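Uncharacterized protein (Thermus thermophilus HB8, PDB 6SCE) is a CRISPR defence DNA nuclease of Type III systems, switched on by cyclic oligoadenylate, which its CARF domains probably bind. Local coordinates at residues 3-8 / 33-38; 104-109 / 124-129; 438-443 / 520-525; 500-505 / 555-560. All coordinates share one frame; numbering follows the deposited sequence.

The four contacts fall into two pairs on opposite sides of the chain's centre. Interactions 1 and 2 share one mixed sheet of an N-terminal Rossmann-like domain, probably a CARF domain. Their centres are 15 Å apart, and the rings of Tyr-6 and Phe-108 meet at CE1 and CZ, 4.1 Å apart. The nearest atoms of the two contacts lie about 8 and 7 Å from the bound nucleic acid. Interactions 3 and 4, centres 13 Å apart, belong to the C-terminal sheet, probably the nuclease fold, and come within about 17 Å of that ligand at their nearest atoms. Met-522 CE touches Tyr-503 N at 3.5 Å. Interactions 1 and 3 are 52 Å apart between centres.

Interaction 1 of 4, residues 3-8 / 33-38; sequences APVYLC and KAVFYS
Lys-33 O accepts the backbone N-H of Tyr-6 (N to O 3.1 Å), a rung between two nearly parallel strands whose axes differ by 13°. The side chain of Lys-33 crosses that of Val-5, its CG lying 4.1 Å from Val-5 CG2. Ala-34, on the other face, sets its methyl at the edge of the Tyr-6 ring. The polar end of Tyr-6 is held elsewhere, its OH bonding to Ala-17 O and Asn-84 ND2. Val-35 is tied by both backbone groups: its N donates to Tyr-6 O at 2.8 Å, and its O receives Cys-8 N. Its CB packs 3.7 Å from Leu-7 CD2, the two side chains side by side. These strands begin and end a beta-alpha-beta crossover, and its helix 15-28 covers the Tyr-6 and Cys-8 face. Phe-36 CD1 reaches Cys-8 CB at 3.7 Å, while the Cys-8 sulfur sits at the ring edge. Tyr-37 N donates to Cys-8 O (2.9 Å). With CG anti to the carbonyl carbon (chi1 -56°), the Tyr-37 ring swings back to meet Leu-7 CB with its edge, and its OH lies 3.7 Å from Leu-7 CD2. A serine here would probably open a gap beside Leu-7 and deprive Phe-96 of its edge-to-face partner.

Interaction 2 of 4, residues 104-109 / 124-129; sequences GARVFL and LWPREE
Val-107 O takes the backbone N-H of Leu-124 in a nearly straight bond of 2.8 Å (N-H...O angle 173°). The same oxygen receives a weak second bond from Trp-125 N, while Val-107 N donates a hydrogen bond to Trp-125 O at 2.9 Å. Two residues, Leu-124 and Trp-125, therefore face one, Val-107: a classic beta bulge in the hairpin of strands 105-111 and 120-125. Trp-125 O has a further, weaker neighbour in the CA of Arg-106, which approaches it at 3.3 Å.

The strand ends at Trp-125, and a cis peptide bond leads into Pro-126, whose CD lies 4.0 Å from Arg-106 CG, the ring crossing the start of the arginine chain. The indole of Trp-125 extends with CG anti to its own backbone nitrogen (chi1 -176°), and this carries the ring back along the neighbouring strand until CD1 stands 3.3 Å from Ala-105 O, which lies at the ring edge. Its NE1 does not use that oxygen but donates to Arg-102 O, which probably helps to fix the turn of the indole.

At the far end, the leucines Leu-109 and Leu-124 meet through CG and CD1, and both rest on Leu-388 of helix 384-393. On the side of Val-107 and Trp-125, helix 90-100 covers Val-107 with Leu-97 and Trp-100. There the branched Val-107 crosses the root of the indole, Val-107 CB lying 4.0 Å from Trp-125 CB.

Interaction 3 of 4, residues 438-443 / 520-525; sequences EEYPDA and ARMGGH
Glu-439 N and Gly-523 O form the one direct hydrogen bond between the segments, 2.9 Å long and nearly straight at 174°. Gly-523 O is gripped a second time by a water, which donates to it and accepts from Tyr-440 N. Another water links the side chain of Glu-438 to the strand, donating to OE1 and accepting from Met-522 N at 2.9 Å. Glu-438 and Gly-524 form an antiparallel non-hydrogen-bonded pair, their CA atoms 4.3 Å apart, an approach that leaves no room for a beta carbon on Gly-524.

Among the charged groups, Glu-438 OE1 meets the aliphatic part of Arg-521, 3.3 Å from CD, and stays beyond salt-bridge range of NE. The guanidinium looks elsewhere: NE pairs with Glu-426, and NH1 donates to Gln-519 OE1 and to Ala-520 O, at 3.1 Å and from above that carbonyl plane. A leucine in place of Arg-521 would probably cost Glu-426 this salt bridge and Ala-520 O this donor.

Apolar contact centres on selenomethionine Met-522. Its SE touches Ala-443 CB at 3.5 Å. Its CE, bent round at chi3, packs 3.9 Å from Tyr-440 CD2, and SE lies obliquely to that ring, 5.1 Å from its centroid, a Met-aromatic contact. The type I turn from Tyr-440 to Ala-443 brings both partners to it.

The turn thus leads from edge strand 434-438 toward helix 447-458, while Met-522 touches Trp-480 of helix 473-484 and Glu-502 and Tyr-506 of helix 499-513. Strand 541-548 flanks strand 519-528 on its other side.

Interaction 4 of 4, residues 500-505 / 555-560; sequences PLEYAV and VECKPT
Cys-557 lies at the centre of the contact where helix 500-505 crosses strand 555-558, facing the helix as Val-555 does, with Leu-501, Glu-502 and Val-505 gathered on it. The strand reads Glu-Cys-Lys next to Asp-543, a pattern consistent with the PD-(D/E)xK nuclease fold, in which a helix packs on a mixed sheet. The axes approach to 8.3 Å and their directions differ by 137°.

The tight part is entirely apolar on the helix side. Leu-501, its CG anti to the backbone nitrogen (chi1 -178°), extends over the strand and places CD2 3.8 Å from Cys-557 CB. The same methyl presses on the backbone beyond, 3.2 Å from Lys-558 O. One helical turn on, Val-505 comes tip to tip with Val-555, CG1 to CG1 at 3.9 Å. Leu-457 of helix 447-458 backs Leu-501.

The contact is looser toward the partly exposed Glu-502. Its CG stays 4.1 Å from Cys-557 CB, and its carboxylate is linked to the strand through water: one molecule sits 2.8 Å from Glu-502 OE2 and close to Cys-557 O, with further acceptors competing for its protons. Asp-543 lies near this carboxylate, and its OD2 receives the N-H of Cys-557. On the strand's other face Glu-556, itself buried, and Lys-558 point away from helix 500-505 and touch helix 561-579, and Glu-556 OE1 pairs with Arg-567. Back in the tight part, Cys-557 SG turns back along the strand and ends 3.9 Å from Val-505 CG2.

Interaction 1 of 4, residues 3-8 / 33-38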
# COMPACT_ATOMS: atom_id res chain seq x y z
N ALA A 3 8.42 -38.65 5.93
CA ALA A 3 8.57 -37.44 5.04
C ALA A 3 8.17 -36.18 5.81
O ALA A 3 7.28 -36.22 6.66
CB ALA A 3 7.74 -37.58 3.78
N PRO A 4 8.81 -35.05 5.51
CA PRO A 4 8.50 -33.80 6.25
C PRO A 4 7.13 -33.22 5.92
O PRO A 4 6.54 -33.54 4.87
CB PRO A 4 9.62 -32.88 5.80
CG PRO A 4 9.83 -33.29 4.39
CD PRO A 4 9.78 -34.80 4.45
N VAL A 5 6.62 -32.36 6.81
CA VAL A 5 5.34 -31.71 6.60
C VAL A 5 5.63 -30.21 6.42
O VAL A 5 6.48 -29.64 7.09
CB VAL A 5 4.35 -31.96 7.76
CG1 VAL A 5 3.14 -31.07 7.67
CG2 VAL A 5 3.91 -33.44 7.77
N TYR A 6 4.95 -29.62 5.45
CA TYR A 6 5.06 -28.20 5.17
C TYR A 6 3.94 -27.50 5.86
O TYR A 6 2.79 -27.75 5.56
CB TYR A 6 4.97 -27.97 3.66
CG TYR A 6 5.18 -26.55 3.18
CD1 TYR A 6 6.21 -25.76 3.67
CD2 TYR A 6 4.38 -26.03 2.19
CE1 TYR A 6 6.41 -24.47 3.18
CE2 TYR A 6 4.58 -24.75 1.70
CZ TYR A 6 5.58 -23.98 2.20
OH TYR A 6 5.77 -22.72 1.66
N LEU A 7 4.29 -26.59 6.76
CA LEU A 7 3.33 -25.70 7.44
C LEU A 7 3.52 -24.27 6.93
O LEU A 7 4.62 -23.74 6.99
CB LEU A 7 3.60 -25.69 8.95
CG LEU A 7 3.50 -27.08 9.65
CD1 LEU A 7 3.63 -26.91 11.14
CD2 LEU A 7 2.24 -27.82 9.30
N CYS A 8 2.46 -23.63 6.47
CA CYS A 8 2.62 -22.39 5.69
C CYS A 8 1.49 -21.40 5.89
O CYS A 8 0.34 -21.67 5.58
CB CYS A 8 2.71 -22.80 4.22
SG CYS A 8 3.14 -21.50 3.04
N LYS A 33 2.61 -33.87 3.30
CA LYS A 33 1.43 -33.06 3.07
C LYS A 33 1.77 -31.61 3.38
O LYS A 33 2.81 -31.34 3.95
CB LYS A 33 0.25 -33.49 3.96
CG LYS A 33 0.53 -33.36 5.44
CD LYS A 33 -0.72 -33.61 6.28
CE LYS A 33 -0.38 -33.49 7.76
NZ LYS A 33 -1.59 -33.66 8.60
N ALA A 34 0.90 -30.72 2.98
CA ALA A 34 1.10 -29.30 3.28
C ALA A 34 -0.12 -28.84 4.04
O ALA A 34 -1.22 -29.25 3.73
CB ALA A 34 1.25 -28.49 2.01
N VAL A 35 0.09 -28.02 5.05
CA VAL A 35 -0.99 -27.44 5.80
C VAL A 35 -0.90 -25.92 5.64
O VAL A 35 0.13 -25.34 5.95
CB VAL A 35 -0.90 -27.80 7.31
CG1 VAL A 35 -2.07 -27.22 8.08
CG2 VAL A 35 -0.84 -29.32 7.53
N PHE A 36 -1.97 -25.32 5.18
CA PHE A 36 -2.01 -23.89 4.97
C PHE A 36 -2.90 -23.21 6.00
O PHE A 36 -4.06 -23.54 6.14
CB PHE A 36 -2.51 -23.58 3.59
CG PHE A 36 -1.57 -24.07 2.54
CD1 PHE A 36 -0.36 -23.43 2.33
CD2 PHE A 36 -1.84 -25.23 1.85
CE1 PHE A 36 0.55 -23.90 1.38
CE2 PHE A 36 -0.94 -25.72 0.91
CZ PHE A 36 0.26 -25.07 0.68
N TYR A 37 -2.33 -22.25 6.69
CA TYR A 37 -3.09 -21.43 7.65
C TYR A 37 -3.47 -20.18 6.90
O TYR A 37 -2.68 -19.22 6.74
CB TYR A 37 -2.24 -21.19 8.89
CG TYR A 37 -1.77 -22.48 9.51
CD1 TYR A 37 -2.59 -23.21 10.38
CD2 TYR A 37 -0.52 -23.00 9.21
CE1 TYR A 37 -2.15 -24.41 10.94
CE2 TYR A 37 -0.09 -24.19 9.75
CZ TYR A 37 -0.90 -24.89 10.60
OH TYR A 37 -0.44 -26.05 11.08
N SER A 38 -4.67 -20.22 6.35
CA SER A 38 -5.03 -19.30 5.33
C SER A 38 -5.88 -18.17 5.88
O SER A 38 -6.72 -18.34 6.82
CB SER A 38 -5.72 -20.01 4.19
OG SER A 38 -7.03 -20.31 4.54

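Interaction 2 of 4, residues 104-109 / 124-129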
# COMPACT_ATOMS: atom_id res chain seq x y z
N GLY A 104 12.20 -30.43 16.18
CA GLY A 104 11.39 -31.04 15.14
C GLY A 104 10.88 -30.01 14.11
O GLY A 104 10.06 -30.37 13.25
N ALA A 105 11.37 -28.77 14.19
CA ALA A 105 10.85 -27.68 13.33
C ALA A 105 11.96 -26.90 12.69
O ALA A 105 12.97 -26.64 13.31
CB ALA A 105 9.97 -26.74 14.12
N ARG A 106 11.80 -26.57 11.41
CA ARG A 106 12.70 -25.64 10.74
C ARG A 106 11.78 -24.48 10.35
O ARG A 106 10.74 -24.70 9.76
CB ARG A 106 13.34 -26.26 9.51
CG ARG A 106 14.43 -27.30 9.83
CD ARG A 106 15.08 -27.90 8.59
NE ARG A 106 16.07 -28.94 8.91
CZ ARG A 106 15.78 -30.21 9.23
NH1 ARG A 106 14.53 -30.66 9.27
NH2 ARG A 106 16.77 -31.06 9.52
N VAL A 107 12.17 -23.26 10.69
CA VAL A 107 11.33 -22.09 10.46
C VAL A 107 12.07 -21.16 9.52
O VAL A 107 13.25 -20.89 9.70
CB VAL A 107 11.02 -21.36 11.77
CG1 VAL A 107 10.09 -20.17 11.53
CG2 VAL A 107 10.38 -22.33 12.76
N PHE A 108 11.36 -20.66 8.50
CA PHE A 108 12.00 -19.83 7.51
C PHE A 108 11.03 -18.84 6.87
O PHE A 108 9.83 -18.90 7.09
CB PHE A 108 12.68 -20.70 6.45
CG PHE A 108 11.74 -21.39 5.50
CD1 PHE A 108 11.03 -22.51 5.88
CD2 PHE A 108 11.65 -20.96 4.19
CE1 PHE A 108 10.19 -23.16 5.00
CE2 PHE A 108 10.82 -21.61 3.28
CZ PHE A 108 10.10 -22.73 3.69
N LEU A 109 11.60 -17.91 6.12
CA LEU A 109 10.88 -16.91 5.32
C LEU A 109 11.45 -16.99 3.92
O LEU A 109 12.59 -17.43 3.75
CB LEU A 109 11.25 -15.49 5.79
CG LEU A 109 11.16 -15.13 7.24
CD1 LEU A 109 11.62 -13.71 7.47
CD2 LEU A 109 9.69 -15.31 7.61
N LEU A 124 15.37 -19.17 10.32
CA LEU A 124 15.36 -18.53 11.62
C LEU A 124 15.59 -19.55 12.74
O LEU A 124 16.02 -19.17 13.81
CB LEU A 124 14.01 -17.86 11.86
CG LEU A 124 13.56 -16.90 10.74
CD1 LEU A 124 12.32 -16.17 11.19
CD2 LEU A 124 14.65 -15.92 10.39
N TRP A 125 15.32 -20.82 12.48
CA TRP A 125 15.36 -21.86 13.50
C TRP A 125 15.52 -23.23 12.80
O TRP A 125 14.90 -23.44 11.77
CB TRP A 125 14.06 -21.85 14.28
CG TRP A 125 14.04 -22.82 15.40
CD1 TRP A 125 13.52 -24.08 15.39
CD2 TRP A 125 14.62 -22.63 16.68
NE1 TRP A 125 13.71 -24.68 16.61
CE2 TRP A 125 14.40 -23.82 17.42
CE3 TRP A 125 15.29 -21.57 17.29
CZ2 TRP A 125 14.82 -23.97 18.73
CZ3 TRP A 125 15.73 -21.73 18.60
CH2 TRP A 125 15.48 -22.92 19.30
N PRO A 126 16.34 -24.15 13.32
CA PRO A 126 17.08 -24.03 14.59
C PRO A 126 18.33 -23.17 14.49
O PRO A 126 18.90 -22.79 15.50
CB PRO A 126 17.43 -25.50 14.92
CG PRO A 126 17.53 -26.17 13.60
CD PRO A 126 16.49 -25.49 12.72
N ARG A 127 18.77 -22.86 13.28
CA ARG A 127 19.97 -22.06 13.10
C ARG A 127 19.69 -20.93 12.14
O ARG A 127 18.97 -21.11 11.17
CB ARG A 127 21.09 -22.92 12.52
CG ARG A 127 21.73 -23.85 13.53
CD ARG A 127 22.84 -24.68 12.88
NE ARG A 127 22.30 -25.55 11.83
CZ ARG A 127 21.61 -26.68 12.04
NH1 ARG A 127 21.36 -27.12 13.27
NH2 ARG A 127 21.17 -27.38 11.00
N GLU A 128 20.27 -19.78 12.41
CA GLU A 128 20.19 -18.65 11.48
C GLU A 128 21.10 -18.84 10.29
O GLU A 128 22.31 -18.90 10.42
CB GLU A 128 20.51 -17.33 12.18
CG GLU A 128 19.37 -16.86 13.07
CD GLU A 128 19.38 -15.36 13.26
OE1 GLU A 128 20.47 -14.82 13.55
OE2 GLU A 128 18.29 -14.73 13.09
N GLU A 129 20.49 -18.91 9.10
CA GLU A 129 21.21 -19.19 7.87
C GLU A 129 20.44 -18.45 6.80
O GLU A 129 19.23 -18.32 6.89
CB GLU A 129 21.17 -20.68 7.50
CG GLU A 129 22.02 -21.59 8.36
CD GLU A 129 21.76 -23.07 8.07
OE1 GLU A 129 21.10 -23.38 7.05
OE2 GLU A 129 22.20 -23.90 8.88

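Interaction 3 of 4, residues 438-443 / 520-525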
# COMPACT_ATOMS: atom_id res chain seq x y z
N GLU A 438 -4.90 23.39 1.13
CA GLU A 438 -6.34 23.58 1.12
C GLU A 438 -6.70 24.85 0.35
O GLU A 438 -6.05 25.88 0.50
CB GLU A 438 -6.87 23.69 2.55
CG GLU A 438 -6.95 22.38 3.30
CD GLU A 438 -7.24 22.58 4.76
OE1 GLU A 438 -8.34 22.25 5.21
OE2 GLU A 438 -6.36 23.11 5.47
N GLU A 439 -7.74 24.74 -0.46
CA GLU A 439 -8.30 25.89 -1.19
C GLU A 439 -9.26 26.71 -0.32
O GLU A 439 -9.47 27.90 -0.59
CB GLU A 439 -9.04 25.43 -2.44
CG GLU A 439 -8.24 25.57 -3.72
CD GLU A 439 -9.11 25.32 -4.94
OE1 GLU A 439 -9.71 24.22 -5.01
OE2 GLU A 439 -9.19 26.21 -5.82
N TYR A 440 -9.84 26.09 0.70
CA TYR A 440 -10.83 26.72 1.55
C TYR A 440 -10.57 26.42 3.04
O TYR A 440 -11.46 25.94 3.74
CB TYR A 440 -12.24 26.25 1.15
CG TYR A 440 -12.53 26.35 -0.34
CD1 TYR A 440 -12.67 27.58 -0.95
CD2 TYR A 440 -12.66 25.20 -1.13
CE1 TYR A 440 -12.92 27.69 -2.31
CE2 TYR A 440 -12.92 25.30 -2.50
CZ TYR A 440 -13.05 26.56 -3.08
OH TYR A 440 -13.30 26.69 -4.43
N PRO A 441 -9.35 26.73 3.53
CA PRO A 441 -8.94 26.32 4.88
C PRO A 441 -9.86 26.79 6.02
O PRO A 441 -10.02 26.07 7.01
CB PRO A 441 -7.54 26.94 5.04
CG PRO A 441 -7.45 28.00 4.01
CD PRO A 441 -8.31 27.54 2.87
N ASP A 442 -10.47 27.96 5.86
CA ASP A 442 -11.30 28.56 6.93
C ASP A 442 -12.79 28.25 6.82
O ASP A 442 -13.55 28.59 7.73
CB ASP A 442 -11.05 30.06 6.98
CG ASP A 442 -9.62 30.39 7.31
OD1 ASP A 442 -9.06 29.74 8.22
OD2 ASP A 442 -9.02 31.26 6.64
N ALA A 443 -13.20 27.59 5.75
CA ALA A 443 -14.57 27.10 5.63
C ALA A 443 -14.89 26.15 6.78
O ALA A 443 -14.10 25.28 7.12
CB ALA A 443 -14.78 26.39 4.30
N ALA A 520 -13.08 15.98 8.63
CA ALA A 520 -13.36 16.29 7.21
C ALA A 520 -12.77 17.63 6.81
O ALA A 520 -12.64 18.55 7.63
CB ALA A 520 -14.86 16.27 6.94
N ARG A 521 -12.38 17.72 5.54
CA ARG A 521 -11.78 18.91 4.97
C ARG A 521 -12.34 19.13 3.58
O ARG A 521 -12.76 18.18 2.89
CB ARG A 521 -10.26 18.76 4.82
CG ARG A 521 -9.51 18.42 6.09
CD ARG A 521 -9.28 19.64 6.97
NE ARG A 521 -8.45 19.29 8.11
CZ ARG A 521 -8.91 18.86 9.29
NH1 ARG A 521 -10.22 18.73 9.52
NH2 ARG A 521 -8.05 18.56 10.25
N MSE A 522 -12.29 20.39 3.14
CA MSE A 522 -12.66 20.72 1.77
C MSE A 522 -11.48 20.40 0.89
O MSE A 522 -10.52 19.74 1.33
CB MSE A 522 -13.14 22.18 1.76
CG MSE A 522 -14.50 22.21 2.42
SE MSE A 522 -15.41 23.91 1.88
CE MSE A 522 -15.86 23.26 0.10
N GLY A 523 -11.54 20.83 -0.37
CA GLY A 523 -10.60 20.46 -1.39
C GLY A 523 -9.30 21.22 -1.43
O GLY A 523 -9.06 22.14 -0.66
N GLY A 524 -8.45 20.79 -2.35
CA GLY A 524 -7.19 21.45 -2.54
C GLY A 524 -6.21 20.60 -3.32
O GLY A 524 -6.60 19.73 -4.10
N HIS A 525 -4.93 20.87 -3.10
CA HIS A 525 -3.88 20.30 -3.90
C HIS A 525 -3.02 19.40 -3.02
O HIS A 525 -2.62 19.80 -1.93
CB HIS A 525 -3.05 21.42 -4.52
CG HIS A 525 -3.78 22.14 -5.62
ND1 HIS A 525 -4.68 23.15 -5.38
CD2 HIS A 525 -3.79 21.93 -6.96
CE1 HIS A 525 -5.19 23.57 -6.52
NE2 HIS A 525 -4.66 22.84 -7.50
O HOH W 1 -11.09 22.39 4.81
O HOH W 2 -10.09 23.38 1.57

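Interaction 4 of 4, residues 500-505 / 555-560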
# COMPACT_ATOMS: atom_id res chain seq x y z
N PRO A 500 -20.60 25.07 -4.53
CA PRO A 500 -21.82 24.73 -3.80
C PRO A 500 -21.93 23.23 -3.42
O PRO A 500 -22.25 22.90 -2.28
CB PRO A 500 -22.94 25.14 -4.77
CG PRO A 500 -22.33 26.25 -5.57
CD PRO A 500 -20.88 25.88 -5.73
N LEU A 501 -21.70 22.35 -4.38
CA LEU A 501 -21.74 20.91 -4.11
C LEU A 501 -20.63 20.50 -3.11
O LEU A 501 -20.88 19.74 -2.18
CB LEU A 501 -21.60 20.11 -5.40
CG LEU A 501 -21.68 18.59 -5.24
CD1 LEU A 501 -22.98 18.15 -4.58
CD2 LEU A 501 -21.53 17.93 -6.59
N GLU A 502 -19.43 21.05 -3.30
CA GLU A 502 -18.28 20.78 -2.40
C GLU A 502 -18.55 21.21 -0.98
O GLU A 502 -18.19 20.50 -0.04
CB GLU A 502 -17.02 21.49 -2.88
CG GLU A 502 -16.46 20.95 -4.18
CD GLU A 502 -15.35 21.82 -4.73
OE1 GLU A 502 -14.91 22.76 -4.02
OE2 GLU A 502 -14.91 21.53 -5.86
N TYR A 503 -19.16 22.38 -0.80
CA TYR A 503 -19.48 22.86 0.55
C TYR A 503 -20.58 22.05 1.20
O TYR A 503 -20.51 21.76 2.40
CB TYR A 503 -19.87 24.33 0.55
CG TYR A 503 -20.08 24.83 1.95
CD1 TYR A 503 -19.01 24.97 2.82
CD2 TYR A 503 -21.36 25.13 2.42
CE1 TYR A 503 -19.20 25.41 4.12
CE2 TYR A 503 -21.56 25.57 3.72
CZ TYR A 503 -20.47 25.71 4.57
OH TYR A 503 -20.64 26.14 5.87
N ALA A 504 -21.59 21.68 0.43
CA ALA A 504 -22.66 20.81 0.93
C ALA A 504 -22.13 19.44 1.32
O ALA A 504 -22.52 18.88 2.34
CB ALA A 504 -23.74 20.63 -0.14
N VAL A 505 -21.27 18.88 0.48
CA VAL A 505 -20.74 17.55 0.77
C VAL A 505 -19.91 17.62 2.05
O VAL A 505 -20.13 16.84 2.96
CB VAL A 505 -19.98 16.96 -0.42
CG1 VAL A 505 -19.20 15.70 -0.00
CG2 VAL A 505 -20.96 16.60 -1.53
N VAL A 555 -12.44 12.84 -1.77
CA VAL A 555 -13.79 13.12 -2.24
C VAL A 555 -13.72 13.75 -3.63
O VAL A 555 -12.88 14.64 -3.88
CB VAL A 555 -14.52 14.10 -1.29
CG1 VAL A 555 -15.96 14.33 -1.75
CG2 VAL A 555 -14.50 13.58 0.14
N GLU A 556 -14.58 13.27 -4.53
CA GLU A 556 -14.72 13.90 -5.86
C GLU A 556 -16.18 14.29 -6.01
O GLU A 556 -17.06 13.46 -5.80
CB GLU A 556 -14.31 12.94 -6.99
CG GLU A 556 -14.43 13.50 -8.41
CD GLU A 556 -13.39 14.54 -8.76
OE1 GLU A 556 -12.38 14.68 -8.03
OE2 GLU A 556 -13.56 15.23 -9.79
N CYS A 557 -16.41 15.55 -6.40
CA CYS A 557 -17.75 16.13 -6.51
C CYS A 557 -17.99 16.59 -7.94
O CYS A 557 -17.21 17.39 -8.47
CB CYS A 557 -17.88 17.36 -5.62
SG CYS A 557 -17.87 16.97 -3.86
N LYS A 558 -19.05 16.09 -8.56
CA LYS A 558 -19.36 16.39 -9.96
C LYS A 558 -20.86 16.69 -10.13
O LYS A 558 -21.68 16.23 -9.33
CB LYS A 558 -18.96 15.22 -10.87
CG LYS A 558 -17.45 15.07 -11.09
CD LYS A 558 -16.84 16.30 -11.75
CE LYS A 558 -15.58 15.95 -12.51
NZ LYS A 558 -14.75 17.16 -12.77
N PRO A 559 -21.22 17.48 -11.17
CA PRO A 559 -22.65 17.71 -11.42
C PRO A 559 -23.41 16.42 -11.76
O PRO A 559 -24.54 16.23 -11.31
CB PRO A 559 -22.65 18.67 -12.61
CG PRO A 559 -21.32 19.35 -12.57
CD PRO A 559 -20.35 18.34 -12.01
N THR A 560 -22.77 15.54 -12.53
CA THR A 560 -23.41 14.32 -13.00
C THR A 560 -22.53 13.09 -12.78
O THR A 560 -21.33 13.22 -12.54
CB THR A 560 -23.73 14.47 -14.51
OG1 THR A 560 -24.44 15.71 -14.72
CG2 THR A 560 -24.59 13.35 -15.00
O HOH W 3 -16.00 19.75 -7.80